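GCN5-related N-acetyltransferase (Streptococcus suis, PDB 3G3S) probably transfers an acetyl group from acetyl-CoA to an amine, as a member of the GNAT acetyltransferase family whose own acceptor substrate is not established. Local coordinates at residues C24-M29 against A179-G184; Q207-C212 against L217-D222. All blocks are in the same frame, centred on the assembly; numbering follows the deposited sequence. Where two conformers were deposited one is given.

Contact 1: residues C24-M29 against A179-G184. With NA (sodium ion), chain C.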
loop_
_atom_site.group_PDB
_atom_site.type_symbol
_atom_site.label_atom_id
_atom_site.label_comp_id
_atom_site.label_asym_id
_atom_site.label_seq_id
_atom_site.Cartn_x
_atom_site.Cartn_y
_atom_site.Cartn_z
ATOM N N CYS A 24 1.703 6.027 8.064
ATOM C CA CYS A 24 2.933 5.463 8.656
ATOM C C CYS A 24 3.129 3.957 8.388
ATOM O O CYS A 24 4.223 3.540 8.029
ATOM C CB CYS A 24 2.985 5.765 10.128
ATOM S SG CYS A 24 3.120 7.453 10.541
ATOM N N LEU A 25 2.067 3.161 8.521
ATOM C CA LEU A 25 2.129 1.723 8.211
ATOM C C LEU A 25 2.204 1.354 6.708
ATOM O O LEU A 25 2.715 0.290 6.406
ATOM C CB LEU A 25 0.941 1.027 8.848
ATOM C CG LEU A 25 0.818 0.971 10.367
ATOM C CD1 LEU A 25 -0.500 0.386 10.774
ATOM C CD2 LEU A 25 2.021 0.170 11.047
ATOM N N GLU A 26 1.729 2.223 5.792
ATOM C CA GLU A 26 1.784 1.943 4.334
ATOM C C GLU A 26 3.187 2.043 3.764
ATOM O O GLU A 26 3.492 1.381 2.786
ATOM C CB GLU A 26 0.821 2.822 3.515
ATOM C CG GLU A 26 -0.643 2.466 3.789
ATOM C CD GLU A 26 -1.614 3.297 2.995
ATOM O OE1 GLU A 26 -1.210 4.312 2.374
ATOM O OE2 GLU A 26 -2.784 2.897 3.017
ATOM N N GLY A 27 4.026 2.885 4.340
ATOM C CA GLY A 27 5.437 2.902 4.006
ATOM C C GLY A 27 6.110 4.031 3.272
ATOM O O GLY A 27 7.344 4.059 3.189
ATOM N N THR A 28 5.327 4.955 2.733
ATOM C CA THR A 28 5.866 6.040 1.921
ATOM C C THR A 28 6.295 7.275 2.704
ATOM O O THR A 28 7.336 7.851 2.417
ATOM C CB THR A 28 4.819 6.458 0.877
ATOM O OG1 THR A 28 4.492 5.300 0.097
ATOM C CG2 THR A 28 5.363 7.563 -0.031
HETATM N N MSE A 29 5.472 7.653 3.677
HETATM C CA MSE A 29 5.705 8.789 4.545
HETATM C C MSE A 29 5.534 8.347 5.991
HETATM O O MSE A 29 4.853 7.362 6.255
HETATM C CB MSE A 29 4.694 9.893 4.241
HETATM C CG MSE A 29 4.714 10.405 2.797
HETATM SE SE MSE A 29 3.514 11.917 2.614
HETATM C CE MSE A 29 4.579 13.237 3.638
ATOM N N ALA A 179 -1.425 15.111 5.633
ATOM C CA ALA A 179 -0.892 13.832 5.240
ATOM C C ALA A 179 -1.790 13.232 4.145
ATOM O O ALA A 179 -2.939 13.670 3.902
ATOM C CB ALA A 179 -0.815 12.887 6.444
ATOM N N SER A 180 -1.223 12.215 3.522
ATOM C CA SER A 180 -1.807 11.434 2.433
ATOM C C SER A 180 -1.611 9.958 2.703
ATOM O O SER A 180 -0.560 9.548 3.235
ATOM C CB SER A 180 -1.066 11.721 1.123
ATOM O OG SER A 180 -1.014 13.077 0.842
ATOM N N TYR A 181 -2.589 9.157 2.312
ATOM C CA TYR A 181 -2.447 7.703 2.357
ATOM C C TYR A 181 -2.947 7.193 1.000
ATOM O O TYR A 181 -3.374 7.981 0.176
ATOM C CB TYR A 181 -3.142 7.073 3.554
ATOM C CG TYR A 181 -4.640 7.211 3.569
ATOM C CD1 TYR A 181 -5.234 8.408 3.939
ATOM C CD2 TYR A 181 -5.464 6.144 3.222
ATOM C CE1 TYR A 181 -6.626 8.546 3.942
ATOM C CE2 TYR A 181 -6.850 6.277 3.233
ATOM C CZ TYR A 181 -7.416 7.484 3.605
ATOM O OH TYR A 181 -8.797 7.630 3.621
ATOM N N SER A 182 -2.875 5.893 0.789
ATOM C CA SER A 182 -3.203 5.261 -0.485
ATOM C C SER A 182 -4.520 5.704 -1.096
ATOM O O SER A 182 -4.603 5.892 -2.295
ATOM C CB SER A 182 -3.213 3.736 -0.295
ATOM O OG SER A 182 -4.052 3.353 0.790
ATOM N N ALA A 183 -5.519 5.913 -0.259
ATOM C CA ALA A 183 -6.852 6.234 -0.735
ATOM C C ALA A 183 -7.376 7.610 -0.291
ATOM O O ALA A 183 -8.572 7.904 -0.445
ATOM C CB ALA A 183 -7.792 5.137 -0.269
ATOM N N GLY A 184 -6.529 8.474 0.253
ATOM C CA GLY A 184 -7.066 9.740 0.711
ATOM C C GLY A 184 -6.053 10.633 1.347
ATOM O O GLY A 184 -4.859 10.414 1.179
HETATM NA NA NA C . 2.944 -0.813 1.870
HETATM O O HOH W 1 3.130 -1.533 4.378
HETATM O O HOH W 2 5.352 -0.952 1.970
HETATM O O HOH W 3 0.288 -0.824 2.219
HETATM O O HOH W 4 2.678 0.083 -0.287
#
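Glu26, in the last turn of helix 19-26, reaches across to the type I beta turn Tyr181-Gly184, the hairpin bend that joins strands 170-181 and 184-191 of the large mixed sheet. From CB, which leads toward the turn, the side chain is extended beyond CG (chi2 -179°), bringing CD to 3.3 Å from Ser182 OG. OE1 accepts the backbone N of Ser182 at 2.8 Å through its syn lone pair, and the CB of Tyr181 lies 3.6 Å from OE1. OE2 takes the Ser182 hydroxyl, OG to OE2 being 2.6 Å, met on the syn side but 30° out of the carboxylate plane. Ser182 OG sits between its own N and carbonyl carbon (chi1 53°), close beside that N; the two donors grip the carboxylate like a fork, which fixes its rotation. The Tyr181 ring, whose far end leads away, has OE2 at its edge near the ring plane; one face has Gly184 N over its centre, and the ring meets Trp22 edge-to-face. At the other end of the same residue, the Glu26 carbonyl O binds the sodium ion at 2.4 Å, alongside four waters and Glu26 O of the second subunit. Water 1 also donates to Leu25 O at 2.8 Å.

Contact 2: residues Q207-C212 against L217-D222; sequences QLILAC and LYPSWD
Pro219 is the bump here: its ring projects from strand 218-223 into the hollow between Ile209 and Cys212, one turn apart on helix 200-214. This is the helix-to-strand half of a beta-alpha-beta unit, 184-191, 200-214, 218-223. Pro219 CB rests against Cys212 CB at 3.9 Å, with the sulfur SG 4.0 Å from the same CB. Farther round the ring, Pro219 CG meets the Ile209 branch methyl CG2 at 3.9 Å; that methyl lies opposite the backbone N because CG1 has taken the place beside it (chi1 -70°). Ile209 and Pro219 cross at about a right angle. At the C-terminal end of the helical segment Leu217 packs on the same cysteine, its CB 4.1 Å from Cys212 CB. The backbone secures this end: Leu217 N donates to Cys212 O at 2.9 Å, from above the carbonyl plane, 46° out of it. Cys212 CB also lies 3.6 Å from Leu217 O, so the cysteine is tucked in close to the chain on its return. Around this seam, Ile209 continues onto Leu113 of helix 110-118 and Leu235 of helix 226-235, while Cys212 and Pro219 lie on Ile185 and Ile187 of the neighbouring strand 184-191.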
loop_
_atom_site.group_PDB
_atom_site.type_symbol
_atom_site.label_atom_id
_atom_site.label_comp_id
_atom_site.label_asym_id
_atom_site.label_seq_id
_atom_site.Cartn_x
_atom_site.Cartn_y
_atom_site.Cartn_z
ATOM N N GLN A 207 -14.235 23.152 -0.789
ATOM C CA GLN A 207 -13.534 23.003 -2.074
ATOM C C GLN A 207 -12.583 21.830 -2.080
ATOM O O GLN A 207 -12.522 21.072 -3.041
ATOM C CB GLN A 207 -12.747 24.272 -2.368
ATOM C CG GLN A 207 -11.929 24.326 -3.684
ATOM C CD GLN A 207 -12.798 24.559 -4.893
ATOM O OE1 GLN A 207 -13.568 23.685 -5.286
ATOM N NE2 GLN A 207 -12.666 25.724 -5.502
ATOM N N LEU A 208 -11.794 21.708 -1.015
ATOM C CA LEU A 208 -10.846 20.598 -0.908
ATOM C C LEU A 208 -11.565 19.243 -0.952
ATOM O O LEU A 208 -11.137 18.345 -1.679
ATOM C CB LEU A 208 -10.025 20.717 0.382
ATOM C CG LEU A 208 -8.994 19.611 0.636
ATOM C CD1 LEU A 208 -8.049 19.474 -0.540
ATOM C CD2 LEU A 208 -8.238 19.850 1.935
ATOM N N ILE A 209 -12.640 19.113 -0.171
ATOM C CA ILE A 209 -13.450 17.883 -0.115
ATOM C C ILE A 209 -13.897 17.567 -1.533
ATOM O O ILE A 209 -13.675 16.479 -2.029
ATOM C CB ILE A 209 -14.661 18.036 0.838
ATOM C CG1 ILE A 209 -14.173 18.101 2.295
ATOM C CG2 ILE A 209 -15.699 16.865 0.648
ATOM C CD1 ILE A 209 -15.200 18.525 3.343
ATOM N N LEU A 210 -14.489 18.551 -2.210
ATOM C CA LEU A 210 -14.938 18.375 -3.602
ATOM C C LEU A 210 -13.803 17.954 -4.543
ATOM O O LEU A 210 -13.988 17.084 -5.401
ATOM C CB LEU A 210 -15.604 19.654 -4.114
ATOM C CG LEU A 210 -16.996 19.949 -3.579
ATOM C CD1 LEU A 210 -17.409 21.374 -3.943
ATOM C CD2 LEU A 210 -18.024 18.935 -4.117
ATOM N N ALA A 211 -12.628 18.555 -4.360
ATOM C CA ALA A 211 -11.447 18.195 -5.134
ATOM C C ALA A 211 -11.056 16.729 -4.883
ATOM O O ALA A 211 -10.663 16.001 -5.813
ATOM C CB ALA A 211 -10.285 19.118 -4.786
ATOM N N CYS A 212 -11.135 16.316 -3.619
ATOM C CA CYS A 212 -10.832 14.945 -3.226
ATOM C C CYS A 212 -11.785 13.956 -3.846
ATOM O O CYS A 212 -11.369 13.014 -4.507
ATOM C CB CYS A 212 -10.890 14.800 -1.715
ATOM S SG CYS A 212 -9.369 15.454 -0.965
ATOM N N LEU A 217 -10.443 10.339 -3.848
ATOM C CA LEU A 217 -9.742 10.324 -2.574
ATOM C C LEU A 217 -10.720 10.560 -1.439
ATOM O O LEU A 217 -11.678 11.309 -1.603
ATOM C CB LEU A 217 -8.687 11.432 -2.559
ATOM C CG LEU A 217 -7.654 11.354 -3.676
ATOM C CD1 LEU A 217 -6.786 12.577 -3.679
ATOM C CD2 LEU A 217 -6.834 10.090 -3.534
ATOM N N TYR A 218 -10.530 9.891 -0.307
ATOM C CA TYR A 218 -11.359 10.160 0.862
ATOM C C TYR A 218 -10.738 11.311 1.637
ATOM O O TYR A 218 -9.536 11.247 1.974
ATOM C CB TYR A 218 -11.499 8.958 1.788
ATOM C CG TYR A 218 -12.267 9.315 3.028
ATOM C CD1 TYR A 218 -13.628 9.564 2.961
ATOM C CD2 TYR A 218 -11.639 9.464 4.274
ATOM C CE1 TYR A 218 -14.353 9.935 4.076
ATOM C CE2 TYR A 218 -12.376 9.824 5.406
ATOM C CZ TYR A 218 -13.748 10.058 5.284
ATOM O OH TYR A 218 -14.501 10.417 6.368
ATOM N N PRO A 219 -11.496 12.404 1.858
ATOM C CA PRO A 219 -11.020 13.526 2.654
ATOM C C PRO A 219 -11.325 13.310 4.130
ATOM O O PRO A 219 -12.453 13.458 4.585
ATOM C CB PRO A 219 -11.805 14.708 2.088
ATOM C CG PRO A 219 -13.083 14.101 1.602
ATOM C CD PRO A 219 -12.841 12.671 1.296
ATOM N N SER A 220 -10.310 12.915 4.892
ATOM C CA SER A 220 -10.509 12.663 6.331
ATOM C C SER A 220 -10.456 13.895 7.206
ATOM O O SER A 220 -9.658 14.817 6.946
ATOM C CB SER A 220 -9.400 11.724 6.848
ATOM O OG SER A 220 -9.488 11.561 8.240
ATOM N N TRP A 221 -11.247 13.889 8.272
ATOM C CA TRP A 221 -11.230 14.962 9.273
ATOM C C TRP A 221 -11.033 14.379 10.674
ATOM O O TRP A 221 -11.739 13.449 11.087
ATOM C CB TRP A 221 -12.533 15.744 9.252
ATOM C CG TRP A 221 -12.501 17.073 9.928
ATOM C CD1 TRP A 221 -12.490 17.322 11.271
ATOM C CD2 TRP A 221 -12.559 18.344 9.294
ATOM N NE1 TRP A 221 -12.514 18.667 11.514
ATOM C CE2 TRP A 221 -12.560 19.329 10.323
ATOM C CE3 TRP A 221 -12.594 18.759 7.958
ATOM C CZ2 TRP A 221 -12.568 20.694 10.053
ATOM C CZ3 TRP A 221 -12.615 20.134 7.690
ATOM C CH2 TRP A 221 -12.604 21.078 8.739
ATOM N N ASP A 222 -10.069 14.922 11.406
ATOM C CA ASP A 222 -9.839 14.532 12.776
ATOM C C ASP A 222 -9.745 15.880 13.506
ATOM O O ASP A 222 -8.810 16.645 13.313
ATOM C CB ASP A 222 -8.583 13.691 12.902
ATOM C CG ASP A 222 -8.515 12.920 14.173
ATOM O OD1 ASP A 222 -9.342 12.021 14.400
ATOM O OD2 ASP A 222 -7.521 13.144 14.921
#

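After helix 2-13 the chain enters helix 19-26, and contact 1 closes a long loop of about 150 residues when the turn after strand 170-181 returns to it. The chain then runs through strand 184-191 into helix 200-214, and contact 2 shuts a short loop as strand 218-223 begins. The two closures follow in series, neither nested nor crossed. They meet where the hairpin turn borders the start of strand 218-223: Ala183 O lies 2.8 Å from Tyr218 N, a probable hydrogen bond, and Tyr181 OH packs 3.4 Å from Tyr218 CD2. Contact 1 ties helix 19-26 and the sodium site between the subunits to the hairpin turn; contact 2 fastens the crossover helix to the sheet.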